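Local coordinates for protein O-methyltransferase, putative (Bacillus cereus, PDB 3DUW) that probably transfers a methyl group from S-adenosylmethionine to a hydroxyl oxygen of its acceptor substrate, and here holds the product S-adenosyl-L-homocysteine, at residues K94-D97 with I98-N102. Sequence-based numbering, arbitrary orientation.
Sequences KHAD and IARSN. With SAH (S-adenosyl-L-homocysteine), chain C.
Asp97 OD1 meets the Arg100 guanidinium at its edge, near the plane, while Ala96 CB approaches the same group obliquely. The salt bridge from Arg100 NH1 to Asp97 OD1 measures 2.9 Å but is weak as a hydrogen bond, bent to 127° at the hydrogen, with the carboxylate turned 60° from the guanidinium. Arg100 runs extended from CG to NE, and its NH1 comes within 3.6 Å of Ala96 CB; NH2 bonds to Val114 O and Thr116 OG1, tying the helix to strand 112-116. The other flat group, the His95 ring, is met at its own edge, near its plane, by the ribose O3' of S-adenosyl-L-homocysteine, to which ND1 donates over 2.9 Å. Glu90, which also binds the ligand, is a second, weak partner of ND1. Four residues beyond Asp97, Ser101 OG lies beside its own backbone N (chi1 -57°) and donates to Asp97 O at 2.7 Å; Ser101 N reaches that oxygen from the opposite face of the carbonyl plane. Lys94 and Ile98 lie side by side, CG to CD1 3.9 Å, and Lys94 NZ hydrogen-bonds to Ala35 O. These i to i+3 and i to i+4 pairings belong to helix 93-105, the crossover of a Rossmann-like beta-alpha-beta unit; its first turn brings His95 to the cofactor pocket, in the fold of class I methyltransferases.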
loop_
_atom_site.group_PDB
_atom_site.type_symbol
_atom_site.label_atom_id
_atom_site.label_comp_id
_atom_site.label_asym_id
_atom_site.label_seq_id
_atom_site.Cartn_x
_atom_site.Cartn_y
_atom_site.Cartn_z
ATOM N N LYS A 94 3.104 -30.366 7.552
ATOM C CA LYS A 94 1.764 -30.479 6.989
ATOM C C LYS A 94 1.419 -29.227 6.188
ATOM O O LYS A 94 0.988 -29.317 5.043
ATOM C CB LYS A 94 0.725 -30.683 8.095
ATOM C CG LYS A 94 -0.710 -30.665 7.593
ATOM C CD LYS A 94 -1.703 -30.944 8.706
ATOM C CE LYS A 94 -3.128 -30.759 8.216
ATOM N NZ LYS A 94 -4.124 -31.011 9.294
ATOM N N HIS A 95 1.608 -28.053 6.783
ATOM C CA HIS A 95 1.309 -26.818 6.058
ATOM C C HIS A 95 2.110 -26.753 4.765
ATOM O O HIS A 95 1.568 -26.451 3.702
ATOM C CB HIS A 95 1.655 -25.577 6.890
ATOM C CG HIS A 95 0.773 -25.370 8.078
ATOM N ND1 HIS A 95 0.806 -24.214 8.829
ATOM C CD2 HIS A 95 -0.147 -26.173 8.665
ATOM C CE1 HIS A 95 -0.055 -24.314 9.827
ATOM N NE2 HIS A 95 -0.645 -25.493 9.749
ATOM N N ALA A 96 3.406 -27.032 4.865
ATOM C CA ALA A 96 4.285 -26.967 3.707
ATOM C C ALA A 96 3.832 -27.859 2.562
ATOM O O ALA A 96 3.834 -27.436 1.409
ATOM C CB ALA A 96 5.712 -27.316 4.113
ATOM N N ASP A 97 3.441 -29.094 2.868
ATOM C CA ASP A 97 2.997 -29.986 1.806
ATOM C C ASP A 97 1.674 -29.561 1.200
ATOM O O ASP A 97 1.454 -29.740 0.003
ATOM C CB ASP A 97 2.915 -31.428 2.299
ATOM C CG ASP A 97 4.253 -32.122 2.243
ATOM O OD1 ASP A 97 5.061 -31.767 1.354
ATOM O OD2 ASP A 97 4.495 -33.026 3.070
ATOM N N ILE A 98 0.793 -29.002 2.022
ATOM C CA ILE A 98 -0.485 -28.523 1.516
ATOM C C ILE A 98 -0.193 -27.327 0.614
ATOM O O ILE A 98 -0.775 -27.200 -0.460
ATOM C CB ILE A 98 -1.438 -28.127 2.672
ATOM C CG1 ILE A 98 -1.887 -29.394 3.408
ATOM C CG2 ILE A 98 -2.646 -27.356 2.134
ATOM C CD1 ILE A 98 -2.729 -29.139 4.629
ATOM N N ALA A 99 0.730 -26.466 1.039
ATOM C CA ALA A 99 1.105 -25.298 0.243
ATOM C C ALA A 99 1.678 -25.734 -1.108
ATOM O O ALA A 99 1.292 -25.209 -2.146
ATOM C CB ALA A 99 2.125 -24.443 1.002
ATOM N N ARG A 100 2.602 -26.695 -1.093
ATOM C CA ARG A 100 3.189 -27.187 -2.336
ATOM C C ARG A 100 2.097 -27.704 -3.260
ATOM O O ARG A 100 2.148 -27.491 -4.468
ATOM C CB ARG A 100 4.189 -28.317 -2.062
ATOM C CG ARG A 100 5.427 -27.870 -1.320
ATOM C CD ARG A 100 6.493 -28.963 -1.267
ATOM N NE ARG A 100 7.632 -28.528 -0.463
ATOM C CZ ARG A 100 7.774 -28.766 0.837
ATOM N NH1 ARG A 100 6.857 -29.460 1.503
ATOM N NH2 ARG A 100 8.814 -28.257 1.487
ATOM N N SER A 101 1.106 -28.373 -2.681
ATOM C CA SER A 101 0.003 -28.932 -3.452
ATOM C C SER A 101 -0.850 -27.826 -4.062
ATOM O O SER A 101 -1.237 -27.904 -5.227
ATOM C CB SER A 101 -0.849 -29.835 -2.557
ATOM O OG SER A 101 -0.047 -30.860 -1.982
ATOM N N ASN A 102 -1.135 -26.789 -3.278
ATOM C CA ASN A 102 -1.932 -25.674 -3.774
ATOM C C ASN A 102 -1.166 -24.909 -4.837
ATOM O O ASN A 102 -1.734 -24.502 -5.850
ATOM C CB ASN A 102 -2.315 -24.732 -2.632
ATOM C CG ASN A 102 -3.390 -25.316 -1.738
ATOM O OD1 ASN A 102 -4.249 -26.065 -2.201
ATOM N ND2 ASN A 102 -3.361 -24.963 -0.458
HETATM N N SAH C . 1.160 -15.541 4.664
HETATM C CA SAH C . 0.298 -16.775 4.543
HETATM C CB SAH C . -0.131 -17.250 5.890
HETATM C CG SAH C . 0.943 -17.654 6.873
HETATM S SD SAH C . 0.173 -17.896 8.532
HETATM C C SAH C . -0.983 -16.383 3.734
HETATM O O SAH C . -1.137 -15.203 3.404
HETATM O OXT SAH C . -1.801 -17.331 3.457
HETATM C "C5'" SAH C . 1.620 -17.998 9.505
HETATM C "C4'" SAH C . 2.487 -19.298 9.140
HETATM O "O4'" SAH C . 3.595 -19.152 10.026
HETATM C "C3'" SAH C . 1.890 -20.644 9.522
HETATM O "O3'" SAH C . 1.753 -21.510 8.392
HETATM C "C2'" SAH C . 2.899 -21.170 10.620
HETATM O "O2'" SAH C . 2.987 -22.587 10.660
HETATM C "C1'" SAH C . 4.184 -20.473 10.222
HETATM N N9 SAH C . 5.150 -20.389 11.149
HETATM C C8 SAH C . 5.126 -20.183 12.518
HETATM N N7 SAH C . 6.287 -20.163 13.093
HETATM C C5 SAH C . 7.205 -20.370 12.034
HETATM C C6 SAH C . 8.646 -20.448 12.030
HETATM N N6 SAH C . 9.403 -20.326 13.128
HETATM N N1 SAH C . 9.211 -20.661 10.799
HETATM C C2 SAH C . 8.480 -20.792 9.653
HETATM N N3 SAH C . 7.103 -20.725 9.616
HETATM C C4 SAH C . 6.534 -20.513 10.840
#